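Local structure of glycosyltransferase (Streptomyces halstedii, 3WAD) at residues Ser44-Thr49 and Leu227-Pro232; Val305-Leu310 and Arg326-Arg331; Val318-Gly323 and Trp344-Val349; Pro335-Pro340 and Arg373-Arg378. The protein is a glycosyltransferase of the two-domain GT-B fold, related to the erythromycin biosynthesis protein CIII family, and is found here in an assembly of two copies. All blocks are in the same frame, centred on the assembly; numbering follows the deposited sequence.

Interaction 1: residues Ser44-Thr49 and Leu227-Pro232; sequences SDSGLT and LPFNGP
Ser46 and Phe229 make the closest approach between these two loops, with the hydroxyl OG of Ser46 lying 3.6 Å from Phe229 CE2. The hydroxyl comes in at a slant to the ring, and Ser46 CB lies 4.1 Å from Phe229 CE2. This is a contact without a hydrogen bond: OG is hydrogen-bonded to the carbonyl of Ala42, in the last turn of helix 40-44, just before the loop. On the other side, CG of Phe229 stands anti to the backbone N (chi1 176°), which sends the ring out towards the 44-49 loop. One face of the Phe229 ring is covered by its own chain, for Gly231 N sits 3.5 Å above the plane, over the centre. Tyr15 meets the ring edge-to-face, and Gly47 of the second subunit packs on it. A looser touch completes the contact, the carbonyl O of Asp45 lying 4.3 Å from Pro232 CD, while the carboxylate of Asp45 turns to Gln41. Residues Ser44 to Gly47 form a type I turn, with Gly47 N bonded to Ser44 O at 3.0 Å. Gly47, with phi 81° and two bonds back into the last turn, forms the Schellman motif that ends helix 40-44 and leads to strand 49-52, the outermost strand within this chain, where the sheet continues into the second subunit. The 227-232 loop follows strand 221-222, the last of the same Rossmann-like sheet, and its Pro228 reaches helix 323-332, so the contact joins a helix end to the segment leading between the two halves of a GT-B fold.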
loop_
_atom_site.group_PDB
_atom_site.type_symbol
_atom_site.label_atom_id
_atom_site.label_comp_id
_atom_site.label_asym_id
_atom_site.label_seq_id
_atom_site.Cartn_x
_atom_site.Cartn_y
_atom_site.Cartn_z
ATOM N N SER B 44 -6.528 3.889 5.619
ATOM C CA SER B 44 -6.824 2.452 5.470
ATOM C C SER B 44 -6.999 1.922 4.096
ATOM O O SER B 44 -6.481 0.825 3.785
ATOM C CB SER B 44 -8.039 2.052 6.320
ATOM O OG SER B 44 -7.600 2.069 7.637
ATOM N N ASP B 45 -7.717 2.653 3.262
ATOM C CA ASP B 45 -7.988 2.224 1.907
ATOM C C ASP B 45 -6.711 2.260 1.076
ATOM O O ASP B 45 -6.734 1.831 -0.071
ATOM C CB ASP B 45 -8.972 3.138 1.199
ATOM C CG ASP B 45 -10.415 3.059 1.774
ATOM O OD1 ASP B 45 -10.746 2.065 2.450
ATOM O OD2 ASP B 45 -11.184 4.023 1.483
ATOM N N SER B 46 -5.662 2.902 1.605
ATOM C CA SER B 46 -4.390 2.988 0.898
ATOM C C SER B 46 -3.410 1.864 1.346
ATOM O O SER B 46 -2.308 1.787 0.854
ATOM C CB SER B 46 -3.714 4.321 1.107
ATOM O OG SER B 46 -4.548 5.361 0.742
ATOM N N GLY B 47 -3.840 1.059 2.308
ATOM C CA GLY B 47 -3.053 -0.006 2.904
ATOM C C GLY B 47 -2.076 0.406 3.981
ATOM O O GLY B 47 -1.169 -0.383 4.278
ATOM N N LEU B 48 -2.258 1.570 4.622
ATOM C CA LEU B 48 -1.228 2.097 5.515
ATOM C C LEU B 48 -1.757 2.213 6.951
ATOM O O LEU B 48 -2.951 1.984 7.180
ATOM C CB LEU B 48 -0.714 3.477 4.993
ATOM C CG LEU B 48 -0.081 3.468 3.632
ATOM C CD1 LEU B 48 0.134 4.854 2.929
ATOM C CD2 LEU B 48 1.286 2.640 3.727
ATOM N N THR B 49 -0.904 2.594 7.904
ATOM C CA THR B 49 -1.255 2.610 9.326
ATOM C C THR B 49 -1.549 4.005 9.722
ATOM O O THR B 49 -0.709 4.878 9.563
ATOM C CB THR B 49 -0.088 2.082 10.162
ATOM O OG1 THR B 49 0.150 0.746 9.769
ATOM C CG2 THR B 49 -0.382 2.031 11.635
ATOM N N LEU B 227 5.460 8.818 -8.202
ATOM C CA LEU B 227 4.435 7.835 -8.578
ATOM C C LEU B 227 2.985 8.418 -8.191
ATOM O O LEU B 227 2.748 8.795 -7.029
ATOM C CB LEU B 227 4.742 6.429 -8.016
ATOM C CG LEU B 227 4.072 5.217 -8.690
ATOM C CD1 LEU B 227 4.614 3.985 -8.034
ATOM C CD2 LEU B 227 2.546 5.280 -8.317
ATOM N N PRO B 228 2.098 8.616 -9.215
ATOM C CA PRO B 228 0.726 9.147 -9.030
ATOM C C PRO B 228 -0.159 8.068 -8.513
ATOM O O PRO B 228 -0.444 7.125 -9.223
ATOM C CB PRO B 228 0.291 9.564 -10.438
ATOM C CG PRO B 228 1.197 8.996 -11.390
ATOM C CD PRO B 228 2.406 8.351 -10.626
ATOM N N PHE B 229 -0.488 8.114 -7.227
ATOM C CA PHE B 229 -1.371 7.086 -6.657
ATOM C C PHE B 229 -2.796 7.529 -6.994
ATOM O O PHE B 229 -3.241 8.617 -6.537
ATOM C CB PHE B 229 -1.215 6.972 -5.122
ATOM C CG PHE B 229 -2.180 5.972 -4.476
ATOM C CD1 PHE B 229 -2.200 4.665 -4.897
ATOM C CD2 PHE B 229 -3.023 6.361 -3.434
ATOM C CE1 PHE B 229 -3.060 3.730 -4.323
ATOM C CE2 PHE B 229 -3.904 5.448 -2.848
ATOM C CZ PHE B 229 -3.924 4.101 -3.310
ATOM N N ASN B 230 -3.501 6.685 -7.725
ATOM C CA ASN B 230 -4.871 6.972 -8.130
ATOM C C ASN B 230 -6.008 6.524 -7.185
ATOM O O ASN B 230 -7.196 6.859 -7.417
ATOM C CB ASN B 230 -5.068 6.531 -9.590
ATOM C CG ASN B 230 -4.039 7.189 -10.514
ATOM O OD1 ASN B 230 -3.654 8.384 -10.326
ATOM N ND2 ASN B 230 -3.527 6.412 -11.445
ATOM N N GLY B 231 -5.657 5.814 -6.102
ATOM C CA GLY B 231 -6.661 5.424 -5.082
ATOM C C GLY B 231 -7.121 4.022 -5.410
ATOM O O GLY B 231 -6.693 3.462 -6.385
ATOM N N PRO B 232 -7.943 3.389 -4.552
ATOM C CA PRO B 232 -8.447 2.023 -4.921
ATOM C C PRO B 232 -9.005 1.845 -6.373
ATOM O O PRO B 232 -9.512 2.750 -6.987
ATOM C CB PRO B 232 -9.543 1.773 -3.882
ATOM C CG PRO B 232 -9.996 3.286 -3.425
ATOM C CD PRO B 232 -8.617 3.950 -3.360
#

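Interaction 2: residues Val305-Leu310 and Arg326-Arg331; sequences VPLHAL and RTNAIR
Leu307 and Asn328 meet across two short helical segments, their side chains crossing at about a right angle. The contact is van der Waals in kind and sets an alkyl chain against an amide: Leu307 CB lies 3.8 Å from Asn328 OD1, and further out Leu307 CD2 lies 4.0 Å from Asn328 ND2. With its CG anti to the carbonyl carbon (chi1 -85°), Asn328 directs the amide towards helix 307-310. His308 adds only a light touch, its backbone N standing 4.0 Å from Asn328 OD1, too far for a hydrogen bond.

Polar interactions reach the amide from outside the pair. Asn328 ND2 donates to Gly324 O, one turn back in helix 323-332, and to Asn230 OD1 in the loop of residues 227-232, which helps fix the amide. On the other segment, the carbonyl O of Pro306, at the N-cap position, accepts from Ala309 N at 2.8 Å and from Leu310 N at 3.0 Å.

Two ionisable groups come near without contact: His308 ND1 and Arg331 NH1 are 6.5 Å apart. Both residues turn to the second subunit, Arg331 in a salt bridge to its Glu30 and His308 packing on its Thr49.

The chemistry implies that Leu307, which also packs on Cys249 of the central strand 247-251, contributes only van der Waals contact here, so that ND2 of Asn328 is satisfied by Gly324 and Asn230 and not across this contact.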
loop_
_atom_site.group_PDB
_atom_site.type_symbol
_atom_site.label_atom_id
_atom_site.label_comp_id
_atom_site.label_asym_id
_atom_site.label_seq_id
_atom_site.Cartn_x
_atom_site.Cartn_y
_atom_site.Cartn_z
ATOM N N VAL B 305 -12.572 6.635 -13.448
ATOM C CA VAL B 305 -11.731 5.619 -14.105
ATOM C C VAL B 305 -10.284 5.644 -13.598
ATOM O O VAL B 305 -9.718 6.721 -13.453
ATOM C CB VAL B 305 -11.755 5.773 -15.627
ATOM C CG1 VAL B 305 -11.024 7.084 -16.041
ATOM C CG2 VAL B 305 -11.176 4.500 -16.294
ATOM N N PRO B 306 -9.694 4.462 -13.322
ATOM C CA PRO B 306 -8.235 4.365 -12.999
ATOM C C PRO B 306 -7.319 4.735 -14.190
ATOM O O PRO B 306 -7.158 3.969 -15.145
ATOM C CB PRO B 306 -8.073 2.914 -12.568
ATOM C CG PRO B 306 -9.198 2.141 -13.343
ATOM C CD PRO B 306 -10.361 3.140 -13.343
ATOM N N LEU B 307 -6.713 5.922 -14.109
ATOM C CA LEU B 307 -5.942 6.518 -15.186
ATOM C C LEU B 307 -4.810 5.620 -15.641
ATOM O O LEU B 307 -4.481 5.565 -16.812
ATOM C CB LEU B 307 -5.316 7.835 -14.715
ATOM C CG LEU B 307 -5.959 9.161 -15.109
ATOM C CD1 LEU B 307 -7.335 9.038 -15.783
ATOM C CD2 LEU B 307 -5.960 10.113 -13.936
ATOM N N HIS B 308 -4.165 4.945 -14.684
ATOM C CA HIS B 308 -3.043 4.099 -15.039
ATOM C C HIS B 308 -3.570 2.932 -15.816
ATOM O O HIS B 308 -2.818 2.396 -16.560
ATOM C CB HIS B 308 -2.303 3.608 -13.807
ATOM C CG HIS B 308 -3.206 2.975 -12.792
ATOM N ND1 HIS B 308 -3.292 1.610 -12.609
ATOM C CD2 HIS B 308 -4.071 3.532 -11.911
ATOM C CE1 HIS B 308 -4.181 1.349 -11.658
ATOM N NE2 HIS B 308 -4.665 2.503 -11.216
ATOM N N ALA B 309 -4.850 2.528 -15.702
ATOM C CA ALA B 309 -5.321 1.418 -16.640
ATOM C C ALA B 309 -5.748 1.949 -17.990
ATOM O O ALA B 309 -5.527 1.289 -19.032
ATOM C CB ALA B 309 -6.443 0.567 -16.069
ATOM N N LEU B 310 -6.308 3.162 -17.953
ATOM C CA LEU B 310 -6.814 3.855 -19.152
ATOM C C LEU B 310 -5.690 4.493 -20.008
ATOM O O LEU B 310 -5.619 4.260 -21.212
ATOM C CB LEU B 310 -7.878 4.932 -18.754
ATOM C CG LEU B 310 -8.542 5.715 -19.913
ATOM C CD1 LEU B 310 -9.289 4.826 -20.925
ATOM C CD2 LEU B 310 -9.511 6.749 -19.310
ATOM N N ARG B 326 -1.711 15.211 -14.255
ATOM C CA ARG B 326 -0.583 15.499 -15.124
ATOM C C ARG B 326 0.614 14.560 -14.880
ATOM O O ARG B 326 1.363 14.262 -15.802
ATOM C CB ARG B 326 -0.164 16.964 -15.046
ATOM C CG ARG B 326 0.573 17.326 -13.802
ATOM C CD ARG B 326 0.646 18.828 -13.647
ATOM N NE ARG B 326 1.464 19.103 -12.456
ATOM C CZ ARG B 326 1.249 20.099 -11.612
ATOM N NH1 ARG B 326 0.233 20.957 -11.818
ATOM N NH2 ARG B 326 2.051 20.260 -10.549
ATOM N N THR B 327 0.786 14.067 -13.658
ATOM C CA THR B 327 1.857 13.111 -13.425
ATOM C C THR B 327 1.535 11.824 -14.126
ATOM O O THR B 327 2.443 11.176 -14.625
ATOM C CB THR B 327 2.162 12.874 -11.924
ATOM O OG1 THR B 327 2.444 14.114 -11.314
ATOM C CG2 THR B 327 3.380 12.048 -11.729
ATOM N N ASN B 328 0.253 11.436 -14.212
ATOM C CA ASN B 328 -0.126 10.277 -15.005
ATOM C C ASN B 328 0.142 10.499 -16.526
ATOM O O ASN B 328 0.662 9.584 -17.230
ATOM C CB ASN B 328 -1.620 9.952 -14.785
ATOM C CG ASN B 328 -1.867 9.107 -13.582
ATOM O OD1 ASN B 328 -1.693 7.912 -13.620
ATOM N ND2 ASN B 328 -2.295 9.730 -12.495
ATOM N N ALA B 329 -0.107 11.717 -17.023
ATOM C CA ALA B 329 0.148 11.960 -18.467
ATOM C C ALA B 329 1.675 11.947 -18.703
ATOM O O ALA B 329 2.133 11.522 -19.784
ATOM C CB ALA B 329 -0.394 13.301 -18.919
ATOM N N ILE B 330 2.427 12.444 -17.715
ATOM C CA ILE B 330 3.914 12.366 -17.797
ATOM C C ILE B 330 4.367 10.914 -17.865
ATOM O O ILE B 330 5.135 10.531 -18.778
ATOM C CB ILE B 330 4.598 13.049 -16.630
ATOM C CG1 ILE B 330 4.390 14.551 -16.724
ATOM C CG2 ILE B 330 6.163 12.752 -16.620
ATOM C CD1 ILE B 330 5.183 15.247 -15.751
ATOM N N ARG B 331 3.896 10.098 -16.916
ATOM C CA ARG B 331 4.359 8.736 -16.787
ATOM C C ARG B 331 3.974 7.857 -17.999
ATOM O O ARG B 331 4.740 6.989 -18.423
ATOM C CB ARG B 331 3.838 8.117 -15.473
ATOM C CG ARG B 331 4.059 6.647 -15.326
ATOM C CD ARG B 331 3.487 6.152 -14.025
ATOM N NE ARG B 331 3.957 4.805 -13.733
ATOM C CZ ARG B 331 3.501 4.040 -12.735
ATOM N NH1 ARG B 331 2.506 4.480 -11.929
ATOM N NH2 ARG B 331 4.005 2.808 -12.574
#

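Interaction 3: residues Val318-Gly323 and Trp344-Val349; sequences VHHGGG and WDEGYV
Glu346 lies along the backbone of the glycine-rich turn His320-Gly322, its methylene groups against carbonyl oxygens. Glu346 CB is 3.5 Å from His320 O, and Glu346 CG is 3.5 Å from Gly321 O. The carboxylate then reaches the imidazole: Glu346 OE2 stands at the ring edge, in its plane, 3.9 Å from His320 CD2, with ring and carboxylate planes 69° apart. So close an approach depends on Gly321, which has positive phi (85°) and no side chain in the path of the Glu346 chain.

A water next bridges the two segments, donating to Gly321 O at 2.8 Å and to Glu346 O at 3.0 Å. The acid itself is held by its own loop. Bent at chi2, its chain swings OE1 back to Trp344 N, a 2.8 Å bond with an N-H...O angle of 162°, and Asp345 N adds a weak bond to the same oxygen.

Further out, Arg326 joins the two segments, bonding through NH1 to Gly321 O and through NH2, as a salt bridge, to Asp345 OD1. Asp345 OD1 also accepts from Leu154 N, and the indole NE1 of Trp344 bonds to Leu154 O.

The arrangement is that of a glycine-rich turn after a parallel strand, with Gly322 at the N-cap position of helix 323-332, in the C-terminal Rossmann-like domain of a GT-B glycosyltransferase. Leu154 belongs to the N-terminal half, consistent with a place beside the interdomain cleft.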
loop_
_atom_site.group_PDB
_atom_site.type_symbol
_atom_site.label_atom_id
_atom_site.label_comp_id
_atom_site.label_asym_id
_atom_site.label_seq_id
_atom_site.Cartn_x
_atom_site.Cartn_y
_atom_site.Cartn_z
ATOM N N VAL B 318 -7.665 15.390 -21.596
ATOM C CA VAL B 318 -8.155 16.770 -21.445
ATOM C C VAL B 318 -8.463 16.929 -19.998
ATOM O O VAL B 318 -9.332 16.190 -19.497
ATOM C CB VAL B 318 -9.494 16.951 -22.273
ATOM C CG1 VAL B 318 -9.981 18.392 -22.228
ATOM C CG2 VAL B 318 -9.274 16.523 -23.725
ATOM N N HIS B 319 -7.824 17.885 -19.315
ATOM C CA HIS B 319 -8.035 17.952 -17.872
ATOM C C HIS B 319 -7.685 19.348 -17.302
ATOM O O HIS B 319 -7.270 20.256 -18.055
ATOM C CB HIS B 319 -7.248 16.786 -17.196
ATOM C CG HIS B 319 -5.770 16.997 -17.164
ATOM N ND1 HIS B 319 -4.965 16.848 -18.271
ATOM C CD2 HIS B 319 -4.967 17.433 -16.172
ATOM C CE1 HIS B 319 -3.715 17.121 -17.940
ATOM N NE2 HIS B 319 -3.689 17.481 -16.673
ATOM N N HIS B 320 -7.870 19.551 -15.995
ATOM C CA HIS B 320 -7.659 20.891 -15.438
ATOM C C HIS B 320 -6.242 21.210 -14.967
ATOM O O HIS B 320 -6.008 22.315 -14.381
ATOM C CB HIS B 320 -8.642 21.176 -14.347
ATOM C CG HIS B 320 -8.272 20.550 -13.053
ATOM N ND1 HIS B 320 -8.508 19.216 -12.778
ATOM C CD2 HIS B 320 -7.661 21.069 -11.951
ATOM C CE1 HIS B 320 -8.082 18.949 -11.550
ATOM N NE2 HIS B 320 -7.565 20.056 -11.028
ATOM N N GLY B 321 -5.297 20.300 -15.258
ATOM C CA GLY B 321 -3.875 20.574 -15.033
ATOM C C GLY B 321 -3.319 20.307 -13.618
ATOM O O GLY B 321 -2.207 20.761 -13.294
ATOM N N GLY B 322 -4.117 19.629 -12.770
ATOM C CA GLY B 322 -3.697 19.277 -11.391
ATOM C C GLY B 322 -2.572 18.221 -11.409
ATOM O O GLY B 322 -2.363 17.518 -12.410
ATOM N N GLY B 323 -1.862 18.093 -10.297
ATOM C CA GLY B 323 -0.644 17.257 -10.245
ATOM C C GLY B 323 -0.850 15.800 -10.444
ATOM O O GLY B 323 -0.013 15.128 -11.076
ATOM N N TRP B 344 -3.615 25.929 -7.463
ATOM C CA TRP B 344 -2.230 25.857 -6.942
ATOM C C TRP B 344 -1.193 26.350 -7.949
ATOM O O TRP B 344 -0.591 27.411 -7.763
ATOM C CB TRP B 344 -1.908 24.429 -6.420
ATOM C CG TRP B 344 -0.603 24.430 -5.743
ATOM C CD1 TRP B 344 0.552 23.863 -6.210
ATOM C CD2 TRP B 344 -0.282 25.078 -4.482
ATOM N NE1 TRP B 344 1.602 24.124 -5.309
ATOM C CE2 TRP B 344 1.101 24.908 -4.268
ATOM C CE3 TRP B 344 -1.033 25.855 -3.558
ATOM C CZ2 TRP B 344 1.734 25.419 -3.162
ATOM C CZ3 TRP B 344 -0.424 26.348 -2.441
ATOM C CH2 TRP B 344 0.975 26.133 -2.242
ATOM N N ASP B 345 -1.004 25.599 -9.019
ATOM C CA ASP B 345 0.081 25.848 -9.982
ATOM C C ASP B 345 -0.318 25.479 -11.388
ATOM O O ASP B 345 0.550 25.388 -12.267
ATOM C CB ASP B 345 1.323 24.997 -9.639
ATOM C CG ASP B 345 1.001 23.505 -9.593
ATOM O OD1 ASP B 345 1.896 22.690 -9.251
ATOM O OD2 ASP B 345 -0.160 23.156 -9.932
ATOM N N GLU B 346 -1.607 25.242 -11.616
ATOM C CA GLU B 346 -2.006 24.638 -12.861
ATOM C C GLU B 346 -1.707 25.536 -14.068
ATOM O O GLU B 346 -1.342 25.026 -15.141
ATOM C CB GLU B 346 -3.503 24.279 -12.833
ATOM C CG GLU B 346 -3.882 23.360 -11.737
ATOM C CD GLU B 346 -4.433 24.135 -10.564
ATOM O OE1 GLU B 346 -3.861 25.148 -10.100
ATOM O OE2 GLU B 346 -5.511 23.743 -10.124
ATOM N N GLY B 347 -1.865 26.843 -13.920
ATOM C CA GLY B 347 -1.667 27.808 -15.033
ATOM C C GLY B 347 -0.208 27.777 -15.484
ATOM O O GLY B 347 0.126 27.644 -16.667
ATOM N N TYR B 348 0.669 27.815 -14.502
ATOM C CA TYR B 348 2.077 27.985 -14.725
ATOM C C TYR B 348 2.669 26.696 -15.267
ATOM O O TYR B 348 3.447 26.727 -16.212
ATOM C CB TYR B 348 2.756 28.428 -13.436
ATOM C CG TYR B 348 4.262 28.531 -13.591
ATOM C CD1 TYR B 348 4.852 29.767 -13.720
ATOM C CD2 TYR B 348 5.077 27.382 -13.597
ATOM C CE1 TYR B 348 6.207 29.887 -13.812
ATOM C CE2 TYR B 348 6.428 27.479 -13.688
ATOM C CZ TYR B 348 6.981 28.742 -13.827
ATOM O OH TYR B 348 8.311 28.894 -13.906
ATOM N N VAL B 349 2.269 25.557 -14.707
ATOM C CA VAL B 349 2.729 24.268 -15.228
ATOM C C VAL B 349 2.138 24.019 -16.627
ATOM O O VAL B 349 2.808 23.457 -17.496
ATOM C CB VAL B 349 2.344 23.160 -14.298
ATOM C CG1 VAL B 349 2.554 21.760 -14.964
ATOM C CG2 VAL B 349 3.172 23.289 -12.970
HETATM O O HOH W 1 -1.064 22.057 -15.519
#

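Interaction 4: residues Pro335-Pro340 and Arg373-Arg378; sequences PQLIVP and RDQLRR
Leu337 projects from its strand onto the inner side of helix 369-381, spreading its two methyls over Gln375 and Leu376. Its CD1 presses on the amide oxygen of Gln375, with Leu337 CD1 and Gln375 OE1 a tight 3.1 Å apart. The other branch goes to the helix backbone: Leu337 CD2 is 3.5 Å from Leu376 N, 3.7 Å from Gln375 CB and 4.0 Å from Leu376 CB. A chi1 of 166° carries the isobutyl group across to the helix, but chi2 (27°) lies far from a staggered value, which suggests some strain in the fit. Leu337 and Gln375 cross at about a right angle.

The layering is that of a Rossmann-like alpha/beta domain, as in the C-terminal half of a GT-B enzyme. Strand 336-338 of the parallel sheet shows Leu337 to helix 369-381 on one face, whereas Gln336 and Ile338, on the other face, pack against helix 346-355.

Gln375 is polar at a buried interface, and its amide finds partners on the neighbouring edge: OE1 bonds to Thr362 OG1 and NE2 to Val361 O, just at the end of strand 359-361. These bonds set the amide rotation that brings OE1 against the leucine methyl. Leu376, turned partly aside, continues to Ala316 and Ile276.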
loop_
_atom_site.group_PDB
_atom_site.type_symbol
_atom_site.label_atom_id
_atom_site.label_comp_id
_atom_site.label_asym_id
_atom_site.label_seq_id
_atom_site.Cartn_x
_atom_site.Cartn_y
_atom_site.Cartn_z
ATOM N N PRO B 335 -0.127 13.189 -24.636
ATOM C CA PRO B 335 -0.377 14.617 -24.834
ATOM C C PRO B 335 -1.596 15.103 -24.057
ATOM O O PRO B 335 -2.532 14.346 -23.789
ATOM C CB PRO B 335 -0.659 14.725 -26.322
ATOM C CG PRO B 335 -0.030 13.542 -26.938
ATOM C CD PRO B 335 -0.218 12.440 -25.903
ATOM N N GLN B 336 -1.574 16.386 -23.727
ATOM C CA GLN B 336 -2.526 16.991 -22.831
ATOM C C GLN B 336 -3.269 18.155 -23.490
ATOM O O GLN B 336 -2.677 18.949 -24.220
ATOM C CB GLN B 336 -1.790 17.507 -21.581
ATOM C CG GLN B 336 -1.201 16.427 -20.775
ATOM C CD GLN B 336 -0.403 16.975 -19.596
ATOM O OE1 GLN B 336 -0.965 17.474 -18.648
ATOM N NE2 GLN B 336 0.905 16.936 -19.692
ATOM N N LEU B 337 -4.565 18.268 -23.197
ATOM C CA LEU B 337 -5.238 19.523 -23.379
ATOM C C LEU B 337 -5.616 19.994 -21.990
ATOM O O LEU B 337 -6.335 19.301 -21.266
ATOM C CB LEU B 337 -6.419 19.363 -24.383
ATOM C CG LEU B 337 -7.556 20.344 -24.646
ATOM C CD1 LEU B 337 -7.238 21.769 -24.377
ATOM C CD2 LEU B 337 -8.296 20.062 -26.019
ATOM N N ILE B 338 -5.043 21.119 -21.603
ATOM C CA ILE B 338 -5.138 21.623 -20.232
ATOM C C ILE B 338 -6.062 22.800 -20.221
ATOM O O ILE B 338 -5.880 23.729 -20.981
ATOM C CB ILE B 338 -3.706 22.001 -19.638
ATOM C CG1 ILE B 338 -2.777 20.784 -19.687
ATOM C CG2 ILE B 338 -3.815 22.459 -18.146
ATOM C CD1 ILE B 338 -1.274 21.099 -19.591
ATOM N N VAL B 339 -7.084 22.743 -19.398
ATOM C CA VAL B 339 -7.902 23.890 -19.130
ATOM C C VAL B 339 -7.588 24.309 -17.661
ATOM O O VAL B 339 -8.245 23.834 -16.734
ATOM C CB VAL B 339 -9.414 23.573 -19.312
ATOM C CG1 VAL B 339 -10.309 24.805 -18.912
ATOM C CG2 VAL B 339 -9.718 23.200 -20.749
ATOM N N PRO B 340 -6.585 25.202 -17.448
ATOM C CA PRO B 340 -6.064 25.287 -16.058
ATOM C C PRO B 340 -7.062 25.803 -15.033
ATOM O O PRO B 340 -7.807 26.748 -15.259
ATOM C CB PRO B 340 -4.861 26.231 -16.145
ATOM C CG PRO B 340 -4.489 26.349 -17.642
ATOM C CD PRO B 340 -5.690 25.831 -18.448
ATOM N N ARG B 373 -12.422 21.383 -29.203
ATOM C CA ARG B 373 -12.439 20.366 -30.224
ATOM C C ARG B 373 -11.240 20.510 -31.164
ATOM O O ARG B 373 -10.465 19.510 -31.449
ATOM C CB ARG B 373 -13.776 20.463 -30.961
ATOM C CG ARG B 373 -13.945 19.522 -32.070
ATOM C CD ARG B 373 -14.956 20.113 -33.080
ATOM N NE ARG B 373 -14.422 21.270 -33.801
ATOM C CZ ARG B 373 -15.173 22.192 -34.418
ATOM N NH1 ARG B 373 -16.512 22.106 -34.428
ATOM N NH2 ARG B 373 -14.569 23.206 -35.043
ATOM N N ASP B 374 -11.014 21.756 -31.611
ATOM C CA ASP B 374 -9.908 22.017 -32.548
ATOM C C ASP B 374 -8.578 21.643 -31.934
ATOM O O ASP B 374 -7.749 20.991 -32.571
ATOM C CB ASP B 374 -9.877 23.474 -32.997
ATOM C CG ASP B 374 -11.029 23.806 -33.927
ATOM O OD1 ASP B 374 -11.671 22.846 -34.418
ATOM O OD2 ASP B 374 -11.313 25.035 -34.105
ATOM N N GLN B 375 -8.352 22.041 -30.681
ATOM C CA GLN B 375 -7.106 21.628 -29.984
ATOM C C GLN B 375 -6.990 20.095 -29.896
ATOM O O GLN B 375 -5.947 19.511 -30.222
ATOM C CB GLN B 375 -7.062 22.318 -28.634
ATOM C CG GLN B 375 -6.790 23.804 -28.739
ATOM C CD GLN B 375 -6.553 24.456 -27.358
ATOM O OE1 GLN B 375 -7.179 24.100 -26.379
ATOM N NE2 GLN B 375 -5.659 25.387 -27.291
ATOM N N LEU B 376 -8.072 19.435 -29.490
ATOM C CA LEU B 376 -8.072 17.986 -29.378
ATOM C C LEU B 376 -7.759 17.306 -30.696
ATOM O O LEU B 376 -6.980 16.321 -30.731
ATOM C CB LEU B 376 -9.400 17.452 -28.812
ATOM C CG LEU B 376 -9.401 15.959 -28.395
ATOM C CD1 LEU B 376 -8.204 15.649 -27.512
ATOM C CD2 LEU B 376 -10.684 15.558 -27.691
ATOM N N ARG B 377 -8.351 17.838 -31.787
ATOM C CA ARG B 377 -8.117 17.332 -33.095
ATOM C C ARG B 377 -6.630 17.468 -33.448
ATOM O O ARG B 377 -6.077 16.562 -34.034
ATOM C CB ARG B 377 -9.034 18.039 -34.101
ATOM C CG ARG B 377 -10.461 17.565 -34.050
ATOM C CD ARG B 377 -11.212 17.997 -35.317
ATOM N NE ARG B 377 -12.568 18.528 -35.087
ATOM C CZ ARG B 377 -13.564 18.450 -35.975
ATOM N NH1 ARG B 377 -13.405 17.809 -37.123
ATOM N NH2 ARG B 377 -14.748 18.949 -35.717
ATOM N N ARG B 378 -5.972 18.571 -33.098
ATOM C CA ARG B 378 -4.519 18.677 -33.322
ATOM C C ARG B 378 -3.662 17.665 -32.572
ATOM O O ARG B 378 -2.745 17.042 -33.137
ATOM C CB ARG B 378 -4.026 20.066 -33.026
ATOM C CG ARG B 378 -4.645 21.107 -33.955
ATOM C CD ARG B 378 -3.948 22.396 -33.761
ATOM N NE ARG B 378 -2.511 22.196 -33.962
ATOM C CZ ARG B 378 -1.558 22.952 -33.436
ATOM N NH1 ARG B 378 -1.823 23.963 -32.620
ATOM N NH2 ARG B 378 -0.313 22.676 -33.729
#

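From the N terminus, interaction 1 comes first and closes the longest loop, joining the end of helix 40-44 to the 227-232 loop across 177 residues of the N-terminal half. The other three follow it in series, inside the C-terminal half. Interaction 2 opens at 305-310, but interaction 3 starts at 318-323 before 326-331 closes it, so the two cross. Interaction 4 opens at 335-340 before 344-349 closes interaction 3, another crossing, and itself closes at 373-378. None is nested. Strands 314-319 and 336-338, neighbours in one sheet, join interactions 3 and 4, while the touch between interactions 1 and 2 links the two halves near the second subunit.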